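Local structure of manganese-dependent inorganic pyrophosphatase (Methanocaldococcus jannaschii, 2EB0) at residues 191-203 with 226-240. The protein hydrolyses inorganic diphosphate to two phosphates, using two manganese ions per subunit. Numbering follows the deposited sequence.
Sequences GKLKPEEIINMDF and VESKKEDIYKLLEEK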
loop_
_atom_site.group_PDB
_atom_site.type_symbol
_atom_site.label_atom_id
_atom_site.label_comp_id
_atom_site.label_asym_id
_atom_site.label_seq_id
_atom_site.Cartn_x
_atom_site.Cartn_y
_atom_site.Cartn_z
ATOM N N GLY B 191 -21.841 -1.577 -25.815
ATOM C CA GLY B 191 -22.084 -2.744 -26.640
ATOM C C GLY B 191 -22.463 -2.341 -28.049
ATOM O O GLY B 191 -22.215 -3.082 -28.999
ATOM N N LYS B 192 -23.065 -1.161 -28.178
ATOM C CA LYS B 192 -23.489 -0.641 -29.476
ATOM C C LYS B 192 -22.330 -0.100 -30.309
ATOM O O LYS B 192 -22.479 0.116 -31.509
ATOM C CB LYS B 192 -24.504 0.485 -29.292
ATOM C CG LYS B 192 -25.831 0.070 -28.695
ATOM C CD LYS B 192 -26.645 1.309 -28.336
ATOM C CE LYS B 192 -27.999 0.943 -27.773
ATOM N NZ LYS B 192 -28.842 0.299 -28.813
ATOM N N LEU B 193 -21.185 0.129 -29.669
ATOM C CA LEU B 193 -20.025 0.678 -30.362
ATOM C C LEU B 193 -19.287 -0.359 -31.206
ATOM O O LEU B 193 -19.505 -1.562 -31.069
ATOM C CB LEU B 193 -19.067 1.301 -29.344
ATOM C CG LEU B 193 -19.732 2.248 -28.335
ATOM C CD1 LEU B 193 -18.694 2.730 -27.336
ATOM C CD2 LEU B 193 -20.382 3.432 -29.064
ATOM N N LYS B 194 -18.413 0.114 -32.083
ATOM C CA LYS B 194 -17.644 -0.773 -32.943
ATOM C C LYS B 194 -16.618 -1.574 -32.129
ATOM O O LYS B 194 -16.083 -1.090 -31.126
ATOM C CB LYS B 194 -16.940 0.050 -34.028
ATOM C CG LYS B 194 -17.899 0.676 -35.031
ATOM C CD LYS B 194 -17.249 1.795 -35.831
ATOM C CE LYS B 194 -16.951 3.002 -34.950
ATOM N NZ LYS B 194 -16.468 4.172 -35.735
ATOM N N PRO B 195 -16.338 -2.820 -32.554
ATOM C CA PRO B 195 -15.382 -3.706 -31.882
ATOM C C PRO B 195 -14.160 -3.022 -31.274
ATOM O O PRO B 195 -13.853 -3.226 -30.103
ATOM C CB PRO B 195 -15.028 -4.697 -32.975
ATOM C CG PRO B 195 -16.380 -4.910 -33.614
ATOM C CD PRO B 195 -16.927 -3.488 -33.730
ATOM N N GLU B 196 -13.469 -2.210 -32.063
ATOM C CA GLU B 196 -12.289 -1.510 -31.575
ATOM C C GLU B 196 -12.590 -0.631 -30.351
ATOM O O GLU B 196 -11.820 -0.617 -29.386
ATOM C CB GLU B 196 -11.691 -0.648 -32.688
ATOM C CG GLU B 196 -10.386 0.027 -32.301
ATOM C CD GLU B 196 -9.276 -0.970 -32.018
ATOM O OE1 GLU B 196 -8.875 -1.705 -32.950
ATOM O OE2 GLU B 196 -8.802 -1.024 -30.863
ATOM N N GLU B 197 -13.703 0.101 -30.393
ATOM C CA GLU B 197 -14.092 0.980 -29.286
ATOM C C GLU B 197 -14.424 0.196 -28.014
ATOM O O GLU B 197 -14.083 0.606 -26.899
ATOM C CB GLU B 197 -15.295 1.829 -29.695
ATOM C CG GLU B 197 -15.034 2.740 -30.886
ATOM C CD GLU B 197 -16.303 3.398 -31.401
ATOM O OE1 GLU B 197 -17.180 2.683 -31.935
ATOM O OE2 GLU B 197 -16.427 4.630 -31.265
ATOM N N ILE B 198 -15.091 -0.935 -28.189
ATOM C CA ILE B 198 -15.463 -1.794 -27.072
ATOM C C ILE B 198 -14.222 -2.342 -26.380
ATOM O O ILE B 198 -14.183 -2.481 -25.160
ATOM C CB ILE B 198 -16.321 -2.971 -27.565
ATOM C CG1 ILE B 198 -17.661 -2.440 -28.081
ATOM C CG2 ILE B 198 -16.520 -3.977 -26.449
ATOM C CD1 ILE B 198 -18.512 -3.476 -28.726
ATOM N N ILE B 199 -13.202 -2.640 -27.170
ATOM C CA ILE B 199 -11.967 -3.178 -26.641
ATOM C C ILE B 199 -11.181 -2.167 -25.818
ATOM O O ILE B 199 -10.719 -2.472 -24.723
ATOM C CB ILE B 199 -11.078 -3.703 -27.784
ATOM C CG1 ILE B 199 -11.585 -5.073 -28.226
ATOM C CG2 ILE B 199 -9.618 -3.766 -27.342
ATOM C CD1 ILE B 199 -10.899 -5.608 -29.451
ATOM N N ASN B 200 -11.046 -0.958 -26.340
ATOM C CA ASN B 200 -10.277 0.068 -25.653
ATOM C C ASN B 200 -11.007 0.824 -24.555
ATOM O O ASN B 200 -10.372 1.440 -23.699
ATOM C CB ASN B 200 -9.725 1.067 -26.674
ATOM C CG ASN B 200 -8.744 0.429 -27.639
ATOM O OD1 ASN B 200 -7.890 -0.366 -27.242
ATOM N ND2 ASN B 200 -8.851 0.789 -28.912
ATOM N N MET B 201 -12.332 0.779 -24.568
ATOM C CA MET B 201 -13.109 1.504 -23.576
ATOM C C MET B 201 -12.695 1.229 -22.134
ATOM O O MET B 201 -12.584 2.153 -21.335
ATOM C CB MET B 201 -14.600 1.196 -23.743
ATOM C CG MET B 201 -15.509 2.171 -23.011
ATOM S SD MET B 201 -15.315 3.881 -23.599
ATOM C CE MET B 201 -16.273 3.810 -25.107
ATOM N N ASP B 202 -12.459 -0.033 -21.798
ATOM C CA ASP B 202 -12.096 -0.370 -20.424
ATOM C C ASP B 202 -11.043 -1.466 -20.343
ATOM O O ASP B 202 -11.215 -2.458 -19.643
ATOM C CB ASP B 202 -13.361 -0.778 -19.657
ATOM C CG ASP B 202 -13.092 -1.091 -18.201
ATOM O OD1 ASP B 202 -12.316 -0.352 -17.561
ATOM O OD2 ASP B 202 -13.671 -2.070 -17.688
ATOM N N PHE B 203 -9.941 -1.267 -21.054
ATOM C CA PHE B 203 -8.861 -2.238 -21.076
ATOM C C PHE B 203 -7.785 -1.862 -20.064
ATOM O O PHE B 203 -7.289 -0.735 -20.066
ATOM C CB PHE B 203 -8.246 -2.291 -22.476
ATOM C CG PHE B 203 -7.541 -3.570 -22.776
ATOM C CD1 PHE B 203 -8.200 -4.598 -23.443
ATOM C CD2 PHE B 203 -6.223 -3.763 -22.378
ATOM C CE1 PHE B 203 -7.555 -5.807 -23.707
ATOM C CE2 PHE B 203 -5.568 -4.971 -22.637
ATOM C CZ PHE B 203 -6.237 -5.995 -23.303
ATOM N N VAL B 226 -23.239 -7.741 -28.213
ATOM C CA VAL B 226 -21.802 -7.884 -28.058
ATOM C C VAL B 226 -21.394 -9.250 -28.600
ATOM O O VAL B 226 -20.299 -9.414 -29.141
ATOM C CB VAL B 226 -21.377 -7.743 -26.578
ATOM C CG1 VAL B 226 -19.911 -8.147 -26.403
ATOM C CG2 VAL B 226 -21.561 -6.306 -26.137
ATOM N N GLU B 227 -22.285 -10.226 -28.473
ATOM C CA GLU B 227 -21.987 -11.560 -28.956
ATOM C C GLU B 227 -21.884 -11.581 -30.473
ATOM O O GLU B 227 -21.105 -12.351 -31.034
ATOM C CB GLU B 227 -23.044 -12.549 -28.463
ATOM C CG GLU B 227 -23.079 -12.659 -26.940
ATOM C CD GLU B 227 -24.025 -13.733 -26.442
ATOM O OE1 GLU B 227 -25.194 -13.751 -26.883
ATOM O OE2 GLU B 227 -23.604 -14.553 -25.600
ATOM N N SER B 228 -22.651 -10.715 -31.130
ATOM C CA SER B 228 -22.636 -10.630 -32.586
ATOM C C SER B 228 -21.360 -9.950 -33.081
ATOM O O SER B 228 -21.114 -9.870 -34.286
ATOM C CB SER B 228 -23.862 -9.855 -33.085
ATOM O OG SER B 228 -23.838 -8.503 -32.653
ATOM N N LYS B 229 -20.558 -9.454 -32.145
ATOM C CA LYS B 229 -19.304 -8.787 -32.471
ATOM C C LYS B 229 -18.143 -9.566 -31.858
ATOM O O LYS B 229 -16.979 -9.240 -32.078
ATOM C CB LYS B 229 -19.313 -7.359 -31.921
ATOM C CG LYS B 229 -20.392 -6.473 -32.511
ATOM C CD LYS B 229 -20.442 -5.120 -31.811
ATOM C CE LYS B 229 -21.572 -4.250 -32.345
ATOM N NZ LYS B 229 -21.744 -3.001 -31.548
ATOM N N LYS B 230 -18.478 -10.604 -31.098
ATOM C CA LYS B 230 -17.489 -11.452 -30.424
ATOM C C LYS B 230 -16.341 -11.879 -31.345
ATOM O O LYS B 230 -15.165 -11.776 -30.984
ATOM C CB LYS B 230 -18.182 -12.698 -29.862
ATOM C CG LYS B 230 -17.390 -13.446 -28.797
ATOM C CD LYS B 230 -18.003 -14.804 -28.479
ATOM C CE LYS B 230 -19.476 -14.705 -28.102
ATOM N NZ LYS B 230 -19.713 -13.884 -26.884
ATOM N N GLU B 231 -16.698 -12.361 -32.533
ATOM C CA GLU B 231 -15.734 -12.815 -33.528
ATOM C C GLU B 231 -14.755 -11.704 -33.894
ATOM O O GLU B 231 -13.540 -11.858 -33.754
ATOM C CB GLU B 231 -16.480 -13.286 -34.777
ATOM C CG GLU B 231 -15.601 -13.744 -35.922
ATOM C CD GLU B 231 -16.416 -14.168 -37.134
ATOM O OE1 GLU B 231 -15.812 -14.535 -38.163
ATOM O OE2 GLU B 231 -17.663 -14.135 -37.055
ATOM N N ASP B 232 -15.289 -10.580 -34.355
ATOM C CA ASP B 232 -14.448 -9.456 -34.737
ATOM C C ASP B 232 -13.603 -8.984 -33.564
ATOM O O ASP B 232 -12.430 -8.640 -33.744
ATOM C CB ASP B 232 -15.301 -8.295 -35.256
ATOM C CG ASP B 232 -16.043 -8.644 -36.530
ATOM O OD1 ASP B 232 -15.401 -9.172 -37.466
ATOM O OD2 ASP B 232 -17.263 -8.382 -36.597
ATOM N N ILE B 233 -14.198 -8.966 -32.370
ATOM C CA ILE B 233 -13.480 -8.541 -31.166
ATOM C C ILE B 233 -12.291 -9.464 -30.907
ATOM O O ILE B 233 -11.189 -8.999 -30.593
ATOM C CB ILE B 233 -14.408 -8.536 -29.915
ATOM C CG1 ILE B 233 -15.422 -7.389 -30.020
ATOM C CG2 ILE B 233 -13.581 -8.372 -28.648
ATOM C CD1 ILE B 233 -16.403 -7.319 -28.876
ATOM N N TYR B 234 -12.508 -10.768 -31.060
ATOM C CA TYR B 234 -11.438 -11.737 -30.839
ATOM C C TYR B 234 -10.273 -11.526 -31.806
ATOM O O TYR B 234 -9.104 -11.534 -31.401
ATOM C CB TYR B 234 -11.953 -13.171 -30.985
ATOM C CG TYR B 234 -10.977 -14.183 -30.427
ATOM C CD1 TYR B 234 -10.837 -14.351 -29.046
ATOM C CD2 TYR B 234 -10.149 -14.929 -31.271
ATOM C CE1 TYR B 234 -9.896 -15.229 -28.520
ATOM C CE2 TYR B 234 -9.201 -15.811 -30.752
ATOM C CZ TYR B 234 -9.081 -15.954 -29.376
ATOM O OH TYR B 234 -8.143 -16.811 -28.850
ATOM N N LYS B 235 -10.590 -11.348 -33.084
ATOM C CA LYS B 235 -9.559 -11.127 -34.090
ATOM C C LYS B 235 -8.704 -9.933 -33.674
ATOM O O LYS B 235 -7.468 -10.018 -33.649
ATOM C CB LYS B 235 -10.187 -10.865 -35.461
ATOM C CG LYS B 235 -9.162 -10.701 -36.577
ATOM C CD LYS B 235 -9.801 -10.339 -37.912
ATOM C CE LYS B 235 -10.671 -11.459 -38.459
ATOM N NZ LYS B 235 -11.274 -11.080 -39.769
ATOM N N LEU B 236 -9.362 -8.823 -33.332
ATOM C CA LEU B 236 -8.635 -7.633 -32.914
ATOM C C LEU B 236 -7.771 -7.920 -31.684
ATOM O O LEU B 236 -6.641 -7.428 -31.579
ATOM C CB LEU B 236 -9.604 -6.476 -32.640
ATOM C CG LEU B 236 -10.298 -5.859 -33.869
ATOM C CD1 LEU B 236 -11.270 -4.771 -33.432
ATOM C CD2 LEU B 236 -9.268 -5.270 -34.808
ATOM N N LEU B 237 -8.281 -8.722 -30.758
ATOM C CA LEU B 237 -7.509 -9.037 -29.563
ATOM C C LEU B 237 -6.286 -9.894 -29.911
ATOM O O LEU B 237 -5.259 -9.830 -29.231
ATOM C CB LEU B 237 -8.391 -9.744 -28.528
ATOM C CG LEU B 237 -9.537 -8.922 -27.903
ATOM C CD1 LEU B 237 -10.252 -9.765 -26.864
ATOM C CD2 LEU B 237 -9.003 -7.656 -27.251
ATOM N N GLU B 238 -6.396 -10.686 -30.974
ATOM C CA GLU B 238 -5.291 -11.532 -31.402
ATOM C C GLU B 238 -4.188 -10.659 -31.958
ATOM O O GLU B 238 -3.006 -10.938 -31.767
ATOM C CB GLU B 238 -5.750 -12.530 -32.468
ATOM C CG GLU B 238 -6.618 -13.649 -31.926
ATOM C CD GLU B 238 -6.964 -14.689 -32.976
ATOM O OE1 GLU B 238 -7.652 -14.344 -33.959
ATOM O OE2 GLU B 238 -6.548 -15.856 -32.819
ATOM N N GLU B 239 -4.594 -9.596 -32.647
ATOM C CA GLU B 239 -3.670 -8.640 -33.242
ATOM C C GLU B 239 -3.004 -7.810 -32.156
ATOM O O GLU B 239 -1.802 -7.558 -32.203
ATOM C CB GLU B 239 -4.416 -7.710 -34.206
ATOM C CG GLU B 239 -4.861 -8.373 -35.496
ATOM C CD GLU B 239 -3.692 -8.730 -36.397
ATOM O OE1 GLU B 239 -3.924 -9.339 -37.463
ATOM O OE2 GLU B 239 -2.541 -8.397 -36.043
ATOM N N LYS B 240 -3.799 -7.382 -31.182
ATOM C CA LYS B 240 -3.296 -6.582 -30.078
ATOM C C LYS B 240 -2.261 -7.384 -29.297
ATOM O O LYS B 240 -1.233 -6.852 -28.873
ATOM C CB LYS B 240 -4.445 -6.192 -29.149
ATOM C CG LYS B 240 -4.037 -5.314 -27.985
ATOM C CD LYS B 240 -5.258 -4.887 -27.157
ATOM C CE LYS B 240 -4.857 -3.967 -26.011
ATOM N NZ LYS B 240 -4.253 -2.704 -26.520
HETATM O O HOH W 1 -5.826 -1.646 -28.465
#
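I199 packs its CD1 into the side of helix 230-240, between L236 and L237. CD1 lies 3.5 Å from L236 CB and 3.6 Å from L237 CD2. CG1 stands anti to the carbonyl carbon (chi1 -79°) with chi2 extended, which carries CD1 onto the other helix. I233 and I199 lie alongside each other and run opposite ways, with I233 CG2 against I199 CG1. P195, in the first turn of helix 195-201, rests its CB on I233 CG1 and L236 CD1. The two helix segments cross at -61°, with axes 9.4 Å apart. I198 and L237 also touch F251 of strand 248-255, so this tight part joins both helices to the mixed sheet of the DHHA2 domain.

Both ends are more polar. K229 is extended, and its NZ donates to G191 O at 2.6 Å and to L193 O at 2.7 Å. NZ is tilted slightly from the plane of the G191 carbonyl but stands well above that of the L193 carbonyl (44° out). At the other end, K240 lays CE over one face of the F203 ring, 3.7 Å from the centroid. The F203 side chain is about 12 Å from a bound manganese. K240 NZ makes a longer cation-pi contact, shares a water with N200 OD1 and forms a salt bridge to E244. On the looser side, facing solvent, E196 bends at chi2: OE1 passes L236 CD1 at 3.9 Å, and OE2 takes a weak hydrogen bond from N200 ND2.

Buried aliphatic packing thus holds the helices together, while the lysine amines serve carbonyls leading into helix 195-201, water and a carboxylate.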